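Local coordinates for interleukin-2 receptor subunit beta (Mus musculus, PDB 6DG5), which probably serves as the beta subunit of the interleukin-2 receptor, binding the cytokine outside the cell and passing on its mitogenic signal, at residues Arg122-Trp127 and Trp167-Met172; Leu116-Gln121 and Phe204-Ala209; Glu143-Leu148 and Glu180-Val185; Asn104-Ala109 and Trp195-Gln200. All coordinates share one frame; numbering follows the deposited sequence.

Contact 1: Arg122-Trp127 and Trp167-Met172; sequences RCNISW and WLFLEM. With NAG (2-acetamido-2-deoxy-beta-D-glucopyranose), chain D.
L168 and L170 reach across to I125 and C123 on the tight face of an antiparallel strand pair in the fibronectin type III domain. I125 CB lies 3.9 Å from L168 CD1. L168 CG meets the edge of the W127 ring, whose face lies over the backbone N of W167. F204 and L202 of strand 202-205 close over this apolar side. Backbone bonds join C123 to L170 and I125 to L168; L170 N to C123 O is 2.6 Å and nearly straight.

On the other face N124 ND2 is bonded to NAG C1. The GlcNAc lies flat over the W167 indole, with NAG C3 3.5 Å above the middle of the ring. F169 CD1 touches the acetamide methyl, NAG C8, at 3.5 Å.

The outer end, at R122 and E171, is looser and partly exposed, and another protein chain comes within reach. The bond from C123 N to L170 O is weak. R122 NE comes to the F169 ring edge, 3.4 Å from CZ, with guanidinium and ring almost perpendicular. R122 CG packs on E171 OE2, but OE1 stands over the guanidinium face, too far for a salt bridge. The chemistry is thus divided: one face is apolar and sealed inside, while on the other N124 carries the glycan and W167 and F169 pack against its first sugar.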
# COMPACT_ATOMS: atom_id res chain seq x y z
N ARG B 122 -13.00 13.40 -27.53
CA ARG B 122 -12.32 12.55 -26.57
C ARG B 122 -10.84 12.92 -26.48
O ARG B 122 -10.26 13.48 -27.41
CB ARG B 122 -12.47 11.07 -26.95
CG ARG B 122 -13.91 10.61 -27.13
CD ARG B 122 -13.99 9.43 -28.09
NE ARG B 122 -13.72 8.14 -27.45
CZ ARG B 122 -14.58 7.13 -27.43
NH1 ARG B 122 -15.75 7.24 -28.03
NH2 ARG B 122 -14.25 5.99 -26.83
N CYS B 123 -10.24 12.60 -25.33
CA CYS B 123 -8.83 12.88 -25.09
C CYS B 123 -8.31 12.12 -23.88
O CYS B 123 -8.94 12.14 -22.81
CB CYS B 123 -8.61 14.38 -24.89
SG CYS B 123 -6.90 14.83 -24.51
N ASN B 124 -7.17 11.45 -24.03
CA ASN B 124 -6.55 10.66 -22.97
C ASN B 124 -5.18 11.26 -22.66
O ASN B 124 -4.33 11.36 -23.55
CB ASN B 124 -6.43 9.19 -23.38
CG ASN B 124 -6.05 8.28 -22.21
OD1 ASN B 124 -5.82 8.75 -21.10
ND2 ASN B 124 -6.00 6.98 -22.48
N ILE B 125 -4.98 11.66 -21.41
CA ILE B 125 -3.79 12.38 -20.98
C ILE B 125 -3.08 11.57 -19.90
O ILE B 125 -3.71 11.12 -18.94
CB ILE B 125 -4.15 13.78 -20.45
CG1 ILE B 125 -4.69 14.65 -21.59
CG2 ILE B 125 -2.94 14.44 -19.79
CD1 ILE B 125 -5.71 15.67 -21.13
N SER B 126 -1.77 11.39 -20.05
CA SER B 126 -0.96 10.60 -19.13
C SER B 126 -0.02 11.51 -18.34
O SER B 126 0.19 12.67 -18.68
CB SER B 126 -0.15 9.54 -19.89
OG SER B 126 -1.00 8.65 -20.57
N TRP B 127 0.55 10.95 -17.27
CA TRP B 127 1.53 11.66 -16.46
C TRP B 127 2.31 10.67 -15.61
O TRP B 127 1.74 9.70 -15.11
CB TRP B 127 0.87 12.72 -15.57
CG TRP B 127 -0.20 12.19 -14.66
CD1 TRP B 127 -0.03 11.62 -13.44
CD2 TRP B 127 -1.61 12.21 -14.91
NE1 TRP B 127 -1.25 11.27 -12.91
CE2 TRP B 127 -2.24 11.62 -13.79
CE3 TRP B 127 -2.41 12.66 -15.96
CZ2 TRP B 127 -3.62 11.47 -13.69
CZ3 TRP B 127 -3.78 12.51 -15.87
CH2 TRP B 127 -4.37 11.92 -14.74
N TRP B 167 -3.71 8.59 -15.54
CA TRP B 167 -4.27 8.96 -16.84
C TRP B 167 -5.75 9.28 -16.64
O TRP B 167 -6.38 8.76 -15.72
CB TRP B 167 -4.11 7.86 -17.89
CG TRP B 167 -4.75 6.55 -17.54
CD1 TRP B 167 -4.15 5.47 -16.97
CD2 TRP B 167 -6.12 6.19 -17.73
NE1 TRP B 167 -5.05 4.46 -16.79
CE2 TRP B 167 -6.28 4.87 -17.25
CE3 TRP B 167 -7.24 6.84 -18.27
CZ2 TRP B 167 -7.50 4.20 -17.29
CZ3 TRP B 167 -8.45 6.18 -18.30
CH2 TRP B 167 -8.57 4.87 -17.82
N LEU B 168 -6.29 10.12 -17.51
CA LEU B 168 -7.73 10.34 -17.54
C LEU B 168 -8.21 10.46 -18.98
O LEU B 168 -7.54 11.06 -19.83
CB LEU B 168 -8.16 11.59 -16.74
CG LEU B 168 -7.36 12.88 -16.67
CD1 LEU B 168 -7.23 13.58 -18.01
CD2 LEU B 168 -8.02 13.80 -15.66
N PHE B 169 -9.36 9.86 -19.25
CA PHE B 169 -10.01 9.93 -20.55
C PHE B 169 -11.12 10.97 -20.45
O PHE B 169 -12.10 10.77 -19.73
CB PHE B 169 -10.56 8.56 -20.95
CG PHE B 169 -10.79 8.39 -22.43
CD1 PHE B 169 -9.77 7.94 -23.25
CD2 PHE B 169 -12.02 8.68 -22.99
CE1 PHE B 169 -9.98 7.77 -24.61
CE2 PHE B 169 -12.24 8.52 -24.34
CZ PHE B 169 -11.22 8.07 -25.15
N LEU B 170 -10.95 12.09 -21.16
CA LEU B 170 -11.89 13.19 -21.08
C LEU B 170 -12.98 13.04 -22.14
O LEU B 170 -12.70 12.73 -23.30
CB LEU B 170 -11.17 14.53 -21.26
CG LEU B 170 -10.23 14.94 -20.12
CD1 LEU B 170 -9.53 16.24 -20.45
CD2 LEU B 170 -11.00 15.05 -18.82
N GLU B 171 -14.22 13.27 -21.72
CA GLU B 171 -15.37 13.24 -22.61
C GLU B 171 -16.03 14.61 -22.63
O GLU B 171 -15.66 15.52 -21.87
CB GLU B 171 -16.38 12.17 -22.16
CG GLU B 171 -15.82 10.76 -22.07
CD GLU B 171 -15.79 10.05 -23.40
OE1 GLU B 171 -15.32 8.89 -23.46
OE2 GLU B 171 -16.24 10.65 -24.40
N MET B 172 -17.03 14.76 -23.50
CA MET B 172 -17.85 15.97 -23.58
C MET B 172 -17.00 17.21 -23.86
O MET B 172 -17.20 18.27 -23.26
CB MET B 172 -18.68 16.16 -22.30
CG MET B 172 -19.27 14.88 -21.73
SD MET B 172 -20.71 14.27 -22.62
CE MET B 172 -22.00 15.30 -21.93
C1 NAG D . -5.65 5.98 -21.49
C2 NAG D . -6.50 4.71 -21.62
C3 NAG D . -6.04 3.64 -20.62
C4 NAG D . -4.53 3.42 -20.71
C5 NAG D . -3.79 4.75 -20.62
C6 NAG D . -2.30 4.63 -20.82
C7 NAG D . -8.89 4.34 -22.03
C8 NAG D . -10.29 4.79 -21.71
N2 NAG D . -7.91 5.01 -21.42
O3 NAG D . -6.73 2.43 -20.89
O4 NAG D . -4.10 2.58 -19.64
O5 NAG D . -4.27 5.65 -21.63
O6 NAG D . -1.98 4.11 -22.10
O7 NAG D . -8.67 3.42 -22.81

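Contact 2: Leu116-Gln121 and Phe204-Ala209; sequences LHIDTQ and FRTRPA. With NAG (2-acetamido-2-deoxy-beta-D-glucopyranose), chain D.
I118 points its CD1 at F204 where the two sheets of the fibronectin type III sandwich meet near the C-terminal end of the chain. The isoleucine crosses the ring at a slant, CD1 lying 3.7 Å from F204 CD2. Its CG1 branch is anti to the backbone N (chi1 178°), which carries CD1 across to the other segment. There it also rests against the carbonyl of R205. F204 belongs to strand 202-205 and packs further on C123 and I125, so I118 covers one border of a larger apolar cluster.

Beyond the strands one backbone bond joins the two segments. R207 N donates to D119 O at 3.0 Å, with the donor well above the carbonyl plane. T206 CB packs against the carbonyl oxygens of D119 and T120, while its OG1 is held by I174 O and T177 N. R207 lays the start of its side chain along the methyl of T120, with CB 3.7 Å from CG2. That methyl sits anti to T120's own carbonyl carbon and thereby faces the R207-P208 backbone. D119 also bonds within its own segment: its OD1 uses the anti lone pair to take the N-H of T120, at 2.8 Å.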
# COMPACT_ATOMS: atom_id res chain seq x y z
N LEU B 116 -2.06 10.97 -25.29
CA LEU B 116 -1.88 9.74 -26.05
C LEU B 116 -2.90 9.61 -27.17
O LEU B 116 -2.56 9.16 -28.27
CB LEU B 116 -1.98 8.52 -25.12
CG LEU B 116 -0.83 8.33 -24.12
CD1 LEU B 116 -0.98 7.01 -23.39
CD2 LEU B 116 0.51 8.40 -24.83
N HIS B 117 -4.15 10.00 -26.92
CA HIS B 117 -5.17 10.02 -27.95
C HIS B 117 -5.97 11.30 -27.82
O HIS B 117 -6.22 11.77 -26.71
CB HIS B 117 -6.11 8.81 -27.85
CG HIS B 117 -7.32 8.91 -28.72
ND1 HIS B 117 -8.58 9.18 -28.22
CD2 HIS B 117 -7.47 8.79 -30.06
CE1 HIS B 117 -9.45 9.21 -29.22
NE2 HIS B 117 -8.80 8.98 -30.34
N ILE B 118 -6.36 11.88 -28.95
CA ILE B 118 -7.19 13.08 -28.94
C ILE B 118 -8.15 13.01 -30.13
O ILE B 118 -7.74 12.75 -31.26
CB ILE B 118 -6.33 14.36 -28.95
CG1 ILE B 118 -7.23 15.59 -29.00
CG2 ILE B 118 -5.32 14.34 -30.10
CD1 ILE B 118 -6.67 16.78 -28.27
N ASP B 119 -9.44 13.22 -29.85
CA ASP B 119 -10.49 13.14 -30.86
C ASP B 119 -11.13 14.51 -31.07
O ASP B 119 -10.56 15.54 -30.70
CB ASP B 119 -11.55 12.12 -30.41
CG ASP B 119 -12.14 11.33 -31.56
OD1 ASP B 119 -12.41 11.91 -32.63
OD2 ASP B 119 -12.30 10.11 -31.38
N THR B 120 -12.32 14.53 -31.67
CA THR B 120 -13.06 15.77 -31.69
C THR B 120 -13.69 16.04 -30.33
O THR B 120 -13.87 17.21 -29.97
CB THR B 120 -14.14 15.75 -32.77
OG1 THR B 120 -15.01 14.63 -32.57
CG2 THR B 120 -13.51 15.67 -34.14
N GLN B 121 -14.00 14.99 -29.57
CA GLN B 121 -14.59 15.14 -28.25
C GLN B 121 -13.89 14.33 -27.17
O GLN B 121 -14.17 14.54 -25.98
CB GLN B 121 -16.07 14.74 -28.27
CG GLN B 121 -16.93 15.57 -29.21
CD GLN B 121 -18.36 15.72 -28.72
OE1 GLN B 121 -18.72 16.73 -28.11
NE2 GLN B 121 -19.18 14.71 -28.98
N PHE B 204 -3.68 21.60 -25.05
CA PHE B 204 -4.07 20.76 -26.17
C PHE B 204 -5.35 21.29 -26.79
O PHE B 204 -6.17 21.94 -26.12
CB PHE B 204 -4.25 19.30 -25.74
CG PHE B 204 -5.33 19.09 -24.71
CD1 PHE B 204 -5.06 19.27 -23.36
CD2 PHE B 204 -6.61 18.70 -25.09
CE1 PHE B 204 -6.05 19.07 -22.41
CE2 PHE B 204 -7.60 18.51 -24.14
CZ PHE B 204 -7.32 18.69 -22.80
N ARG B 205 -5.53 21.01 -28.08
CA ARG B 205 -6.69 21.45 -28.84
C ARG B 205 -7.34 20.26 -29.52
O ARG B 205 -6.66 19.42 -30.12
CB ARG B 205 -6.30 22.51 -29.88
CG ARG B 205 -7.48 23.07 -30.67
CD ARG B 205 -7.03 24.14 -31.65
NE ARG B 205 -8.14 24.65 -32.45
CZ ARG B 205 -8.88 25.70 -32.13
NH1 ARG B 205 -8.64 26.37 -31.01
NH2 ARG B 205 -9.87 26.08 -32.92
N THR B 206 -8.67 20.19 -29.43
CA THR B 206 -9.42 19.08 -29.99
C THR B 206 -9.49 19.19 -31.52
O THR B 206 -9.35 20.26 -32.10
CB THR B 206 -10.83 19.03 -29.41
OG1 THR B 206 -11.38 20.35 -29.39
CG2 THR B 206 -10.79 18.48 -27.99
N ARG B 207 -9.72 18.04 -32.15
CA ARG B 207 -9.83 17.99 -33.60
C ARG B 207 -11.07 18.75 -34.06
O ARG B 207 -12.13 18.63 -33.43
CB ARG B 207 -9.89 16.54 -34.08
CG ARG B 207 -9.93 16.36 -35.59
CD ARG B 207 -10.15 14.90 -35.98
NE ARG B 207 -8.98 14.07 -35.71
CZ ARG B 207 -8.05 13.76 -36.60
NH1 ARG B 207 -8.15 14.22 -37.84
NH2 ARG B 207 -7.03 12.99 -36.27
N PRO B 208 -10.98 19.55 -35.12
CA PRO B 208 -12.14 20.33 -35.56
C PRO B 208 -13.25 19.45 -36.10
O PRO B 208 -13.03 18.33 -36.56
CB PRO B 208 -11.56 21.23 -36.66
CG PRO B 208 -10.35 20.50 -37.14
CD PRO B 208 -9.78 19.83 -35.93
N ALA B 209 -14.47 19.97 -36.02
CA ALA B 209 -15.65 19.24 -36.48
C ALA B 209 -15.75 19.28 -38.00
O ALA B 209 -15.43 18.30 -38.68
CB ALA B 209 -16.90 19.82 -35.85
C1 NAG D . -5.65 5.98 -21.49
C2 NAG D . -6.50 4.71 -21.62
C3 NAG D . -6.04 3.64 -20.62
C4 NAG D . -4.53 3.42 -20.71
C5 NAG D . -3.79 4.75 -20.62
C6 NAG D . -2.30 4.63 -20.82
C7 NAG D . -8.89 4.34 -22.03
C8 NAG D . -10.29 4.79 -21.71
N2 NAG D . -7.91 5.01 -21.42
O3 NAG D . -6.73 2.43 -20.89
O4 NAG D . -4.10 2.58 -19.64
O5 NAG D . -4.27 5.65 -21.63
O6 NAG D . -1.98 4.11 -22.10
O7 NAG D . -8.67 3.42 -22.81

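Contact 3: Glu143-Leu148 and Glu180-Val185; sequences EARRRL and EVQVRV
Three arginines, R145, R147 and R184, place CG between the backbone N and the carbonyl carbon, then run straight from CG to NE. With chi1 at 57° in R145 and 56° in R184, each chain lies beside its cross-strand partner, and both point the same way. The partners are Q182 for R145, E180 for R147 and E143 for R184, all hydrogen-bonded pairs of neighbouring antiparallel strands.

In each pair NE and NH2 grip one oxygen from the side, within the guanidinium plane. R184 NH2 meets E143 OE1 at 2.7 Å, nearly in line with the C-O bond, and the two groups are almost coplanar. R145 NH2 reaches Q182 OE1 at 2.8 Å, again with guanidinium and amide nearly flat to each other. R147 differs: its guanidinium is turned 47° from the carboxylate, and NE and NH2 approach E180 OE1 from the same face, NH2 at 2.9 Å.

The opposite face of the sheet is apolar at A144, V181 and V183. A144 CB touches V183 CG2 at 4.0 Å, and V181 packs on F204.

Arginines interleaved with the WSXWS tryptophans are a hallmark of class I cytokine receptors: R184 makes a cation-pi contact with W195 and R145 with W198. R147 makes a further one with W153. Q182 NE2 is bonded to S199 O. Side-on bonds fix the rotation of each guanidinium and keep its flat faces for the indoles. The carboxylates probably offset the charge of R147 and R184, while R145 is held by a neutral amide.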
# COMPACT_ATOMS: atom_id res chain seq x y z
N GLU B 143 -5.52 14.54 -8.52
CA GLU B 143 -6.53 15.55 -8.79
C GLU B 143 -6.06 16.38 -9.97
O GLU B 143 -4.94 16.92 -9.95
CB GLU B 143 -6.76 16.45 -7.57
CG GLU B 143 -8.16 16.35 -6.97
CD GLU B 143 -8.42 17.43 -5.93
OE1 GLU B 143 -7.64 18.41 -5.88
OE2 GLU B 143 -9.40 17.30 -5.16
N ALA B 144 -6.89 16.48 -11.00
CA ALA B 144 -6.59 17.28 -12.18
C ALA B 144 -7.65 18.35 -12.36
O ALA B 144 -8.80 18.20 -11.91
CB ALA B 144 -6.52 16.40 -13.44
N ARG B 145 -7.27 19.45 -13.01
CA ARG B 145 -8.21 20.52 -13.33
C ARG B 145 -8.08 20.91 -14.79
O ARG B 145 -6.97 21.14 -15.28
CB ARG B 145 -8.01 21.74 -12.42
CG ARG B 145 -6.63 22.37 -12.42
CD ARG B 145 -6.61 23.55 -11.46
NE ARG B 145 -5.32 24.23 -11.41
CZ ARG B 145 -5.07 25.29 -10.65
NH1 ARG B 145 -6.03 25.79 -9.88
NH2 ARG B 145 -3.87 25.86 -10.66
N ARG B 146 -9.21 20.98 -15.48
CA ARG B 146 -9.29 21.32 -16.89
C ARG B 146 -9.87 22.72 -17.04
O ARG B 146 -10.94 23.01 -16.51
CB ARG B 146 -10.16 20.30 -17.64
CG ARG B 146 -10.39 20.61 -19.10
CD ARG B 146 -11.70 20.02 -19.60
NE ARG B 146 -12.86 20.79 -19.16
CZ ARG B 146 -13.67 20.43 -18.16
NH1 ARG B 146 -13.46 19.30 -17.50
NH2 ARG B 146 -14.70 21.21 -17.83
N ARG B 147 -9.16 23.58 -17.77
CA ARG B 147 -9.62 24.94 -17.98
C ARG B 147 -9.63 25.27 -19.47
O ARG B 147 -8.85 24.71 -20.25
CB ARG B 147 -8.77 25.97 -17.22
CG ARG B 147 -7.54 26.48 -17.97
CD ARG B 147 -7.00 27.74 -17.30
NE ARG B 147 -5.74 28.19 -17.90
CZ ARG B 147 -5.11 29.31 -17.55
NH1 ARG B 147 -5.62 30.10 -16.61
NH2 ARG B 147 -3.97 29.64 -18.14
N LEU B 148 -10.53 26.17 -19.85
CA LEU B 148 -10.58 26.68 -21.21
C LEU B 148 -9.48 27.72 -21.40
O LEU B 148 -9.15 28.46 -20.47
CB LEU B 148 -11.95 27.29 -21.49
CG LEU B 148 -12.69 26.92 -22.77
CD1 LEU B 148 -13.01 25.44 -22.79
CD2 LEU B 148 -13.96 27.74 -22.90
N GLU B 180 -6.37 23.53 -21.16
CA GLU B 180 -5.15 23.46 -20.37
C GLU B 180 -5.44 22.62 -19.13
O GLU B 180 -6.50 22.75 -18.51
CB GLU B 180 -4.67 24.86 -19.97
CG GLU B 180 -3.15 25.05 -20.04
CD GLU B 180 -2.74 26.51 -19.91
OE1 GLU B 180 -3.63 27.39 -19.93
OE2 GLU B 180 -1.53 26.78 -19.79
N VAL B 181 -4.49 21.76 -18.77
CA VAL B 181 -4.71 20.76 -17.72
C VAL B 181 -3.50 20.73 -16.78
O VAL B 181 -2.35 20.74 -17.23
CB VAL B 181 -4.97 19.36 -18.32
CG1 VAL B 181 -4.75 18.28 -17.28
CG2 VAL B 181 -6.38 19.28 -18.86
N GLN B 182 -3.78 20.69 -15.48
CA GLN B 182 -2.77 20.49 -14.45
C GLN B 182 -3.21 19.34 -13.55
O GLN B 182 -4.40 19.17 -13.29
CB GLN B 182 -2.55 21.74 -13.60
CG GLN B 182 -1.91 22.90 -14.33
CD GLN B 182 -1.62 24.07 -13.41
OE1 GLN B 182 -2.53 24.65 -12.82
NE2 GLN B 182 -0.34 24.41 -13.26
N VAL B 183 -2.24 18.57 -13.06
CA VAL B 183 -2.49 17.43 -12.19
C VAL B 183 -1.64 17.56 -10.93
O VAL B 183 -0.59 18.21 -10.94
CB VAL B 183 -2.20 16.09 -12.91
CG1 VAL B 183 -2.92 14.94 -12.23
CG2 VAL B 183 -2.60 16.17 -14.38
N ARG B 184 -2.11 16.94 -9.85
CA ARG B 184 -1.36 16.90 -8.60
C ARG B 184 -1.64 15.59 -7.89
O ARG B 184 -2.60 14.87 -8.21
CB ARG B 184 -1.71 18.10 -7.70
CG ARG B 184 -3.18 18.24 -7.37
CD ARG B 184 -3.41 19.48 -6.52
NE ARG B 184 -4.77 19.54 -5.99
CZ ARG B 184 -5.18 20.46 -5.11
NH1 ARG B 184 -4.33 21.38 -4.68
NH2 ARG B 184 -6.43 20.44 -4.67
N VAL B 185 -0.79 15.27 -6.90
CA VAL B 185 -0.75 13.94 -6.30
C VAL B 185 -0.69 14.05 -4.78
O VAL B 185 -0.19 15.04 -4.23
CB VAL B 185 0.45 13.14 -6.86
CG1 VAL B 185 1.77 13.79 -6.46
CG2 VAL B 185 0.41 11.68 -6.41

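Contact 4: Asn104-Ala109 and Trp195-Gln200; sequences NLRLVA and WSPWSQ. With FUC (alpha-L-fucopyranose), chain E; MAN (alpha-D-mannopyranose), chain C.
R106 lays its aliphatic chain across P197 at about a right angle, with CD 3.8 Å from the proline CD. Its CG also lies 3.3 Å from W195 O. The chain bends at chi2 (-122°) and again at chi3, and this brings the guanidinium to a fucose. FUC O2 lies in the guanidinium plane at its edge, 3.2 Å from NH2, while FUC C5 stands over one face.

The partner segment is the WSXWS motif, W195 to S199. Its two tryptophans turn away from segment 104-109 and make cation-pi contacts with arginines of the sheet: W195 with R184, W198 with R145. Its serines are hydrogen-bonded to strand 178-187, S196 OG with V185 N and S199 OG with V183 N.

Against segment 104-109 the motif shows its backbone and small side chains. S196 CB rests 3.2 Å from L107 O. A109 CB, its methyl, lies 3.2 Å from P197 O and 4.3 Å from P197 CB. The two extended segments run in nearly the same direction without a direct hydrogen bond between them.

Sugars supply separate polar contacts to each segment. The fucose hydroxyl O3 lies close to the carbonyl oxygens of both R106 and L107. FUC C4 packs on P197 CG. A mannose gives O4 to W198 O at 2.7 Å. Van der Waals packing therefore joins the interdomain linker to the motif, while glycan hydroxyls, from different sugars, engage backbone carbonyls of both segments.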
# COMPACT_ATOMS: atom_id res chain seq x y z
N ASN B 104 4.07 15.22 7.53
CA ASN B 104 4.22 16.47 6.79
C ASN B 104 4.71 16.13 5.37
O ASN B 104 5.82 16.49 4.98
CB ASN B 104 5.18 17.42 7.50
CG ASN B 104 4.58 18.02 8.77
OD1 ASN B 104 4.30 17.30 9.73
ND2 ASN B 104 4.39 19.33 8.77
N LEU B 105 3.86 15.44 4.61
CA LEU B 105 4.22 14.97 3.28
C LEU B 105 3.70 15.92 2.22
O LEU B 105 2.52 16.29 2.23
CB LEU B 105 3.67 13.56 3.04
CG LEU B 105 4.40 12.40 3.72
CD1 LEU B 105 3.70 11.09 3.42
CD2 LEU B 105 5.85 12.35 3.26
N ARG B 106 4.58 16.31 1.29
CA ARG B 106 4.20 17.11 0.13
C ARG B 106 5.02 16.59 -1.05
O ARG B 106 6.17 16.99 -1.24
CB ARG B 106 4.44 18.60 0.37
CG ARG B 106 3.49 19.49 -0.41
CD ARG B 106 4.23 20.45 -1.33
NE ARG B 106 4.31 21.80 -0.78
CZ ARG B 106 5.43 22.36 -0.35
NH1 ARG B 106 5.42 23.60 0.13
NH2 ARG B 106 6.58 21.70 -0.41
N LEU B 107 4.41 15.70 -1.83
CA LEU B 107 5.13 14.99 -2.88
C LEU B 107 5.54 15.93 -4.01
O LEU B 107 5.10 17.08 -4.10
CB LEU B 107 4.27 13.85 -3.43
CG LEU B 107 4.11 12.63 -2.52
CD1 LEU B 107 2.81 11.89 -2.81
CD2 LEU B 107 5.29 11.70 -2.71
N VAL B 108 6.40 15.42 -4.88
CA VAL B 108 6.85 16.16 -6.05
C VAL B 108 5.75 16.18 -7.10
O VAL B 108 5.06 15.18 -7.32
CB VAL B 108 8.15 15.55 -6.61
CG1 VAL B 108 8.47 16.10 -7.99
CG2 VAL B 108 9.31 15.81 -5.65
N ALA B 109 5.57 17.34 -7.74
CA ALA B 109 4.48 17.52 -8.69
C ALA B 109 4.59 16.50 -9.83
O ALA B 109 5.69 16.08 -10.19
CB ALA B 109 4.51 18.93 -9.26
N TRP B 195 -1.43 18.50 -0.41
CA TRP B 195 -1.37 18.21 -1.84
C TRP B 195 -0.04 18.67 -2.43
O TRP B 195 0.58 19.62 -1.96
CB TRP B 195 -2.52 18.90 -2.58
CG TRP B 195 -3.80 18.13 -2.55
CD1 TRP B 195 -4.89 18.38 -1.77
CD2 TRP B 195 -4.14 17.00 -3.36
NE1 TRP B 195 -5.88 17.46 -2.04
CE2 TRP B 195 -5.44 16.61 -3.01
CE3 TRP B 195 -3.45 16.28 -4.35
CZ2 TRP B 195 -6.08 15.52 -3.61
CZ3 TRP B 195 -4.09 15.20 -4.94
CH2 TRP B 195 -5.39 14.84 -4.57
N SER B 196 0.39 17.98 -3.48
CA SER B 196 1.56 18.39 -4.23
C SER B 196 1.21 19.57 -5.12
O SER B 196 0.05 19.77 -5.47
CB SER B 196 2.08 17.23 -5.07
OG SER B 196 1.31 17.08 -6.25
N PRO B 197 2.21 20.36 -5.52
CA PRO B 197 1.94 21.47 -6.43
C PRO B 197 1.41 20.97 -7.77
O PRO B 197 1.62 19.82 -8.16
CB PRO B 197 3.31 22.14 -6.60
CG PRO B 197 4.05 21.77 -5.36
CD PRO B 197 3.60 20.38 -5.03
N TRP B 198 0.70 21.85 -8.46
CA TRP B 198 0.14 21.50 -9.76
C TRP B 198 1.25 21.25 -10.77
O TRP B 198 2.29 21.91 -10.75
CB TRP B 198 -0.79 22.61 -10.25
CG TRP B 198 -2.06 22.71 -9.48
CD1 TRP B 198 -2.38 23.66 -8.55
CD2 TRP B 198 -3.19 21.84 -9.56
NE1 TRP B 198 -3.64 23.43 -8.06
CE2 TRP B 198 -4.16 22.32 -8.66
CE3 TRP B 198 -3.48 20.70 -10.32
CZ2 TRP B 198 -5.40 21.70 -8.49
CZ3 TRP B 198 -4.71 20.08 -10.15
CH2 TRP B 198 -5.65 20.58 -9.25
N SER B 199 1.01 20.29 -11.66
CA SER B 199 1.97 19.97 -12.70
C SER B 199 2.10 21.12 -13.69
O SER B 199 1.24 22.01 -13.76
CB SER B 199 1.55 18.70 -13.43
OG SER B 199 0.32 18.88 -14.10
N GLN B 200 3.18 21.10 -14.46
CA GLN B 200 3.33 22.05 -15.55
C GLN B 200 2.15 21.89 -16.51
O GLN B 200 1.92 20.78 -17.02
CB GLN B 200 4.64 21.85 -16.30
CG GLN B 200 5.79 22.71 -15.79
CD GLN B 200 7.01 22.64 -16.69
OE1 GLN B 200 6.90 22.71 -17.91
NE2 GLN B 200 8.18 22.50 -16.08
C1 FUC E . 9.61 21.13 -2.91
C2 FUC E . 8.89 19.80 -2.54
C3 FUC E . 7.46 19.75 -3.09
C4 FUC E . 7.24 20.75 -4.25
C5 FUC E . 7.59 22.18 -3.78
C6 FUC E . 7.92 23.13 -4.92
O2 FUC E . 8.89 19.56 -1.14
O3 FUC E . 7.19 18.44 -3.58
O4 FUC E . 7.99 20.40 -5.40
O5 FUC E . 8.71 22.22 -2.86
C1 MAN C . 6.17 26.21 -12.92
C2 MAN C . 4.80 26.63 -13.52
C3 MAN C . 3.68 26.27 -12.55
C4 MAN C . 3.74 24.79 -12.16
C5 MAN C . 5.11 24.46 -11.56
C6 MAN C . 5.27 22.98 -11.27
O2 MAN C . 4.51 25.91 -14.72
O3 MAN C . 2.40 26.59 -13.09
O4 MAN C . 2.73 24.51 -11.20
O5 MAN C . 6.17 24.85 -12.49
O6 MAN C . 6.48 22.79 -10.54

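In the fold
Contacts 1 to 3 lie in the membrane-proximal fibronectin type III domain; contact 4 joins the linker before it to the WSXWS motif. Contacts 1 and 3 belong to different sheets and meet face to face in the core: W127 CE2 is 3.7 Å from V183 CG1, and L168 CD2 is 3.7 Å from A144 CB. F204 of contact 2 joins them, with CE1 3.6 Å from both I125 CD1 and V181 CG2. Contacts 3 and 4, centres 13 Å apart, are coupled by V183 O to S199 N at 2.7 Å. Contact 2 is far from contact 4, about 28 Å between centres. The GlcNAc on N124 touches contacts 1 and 2, and other sugars touch contact 4.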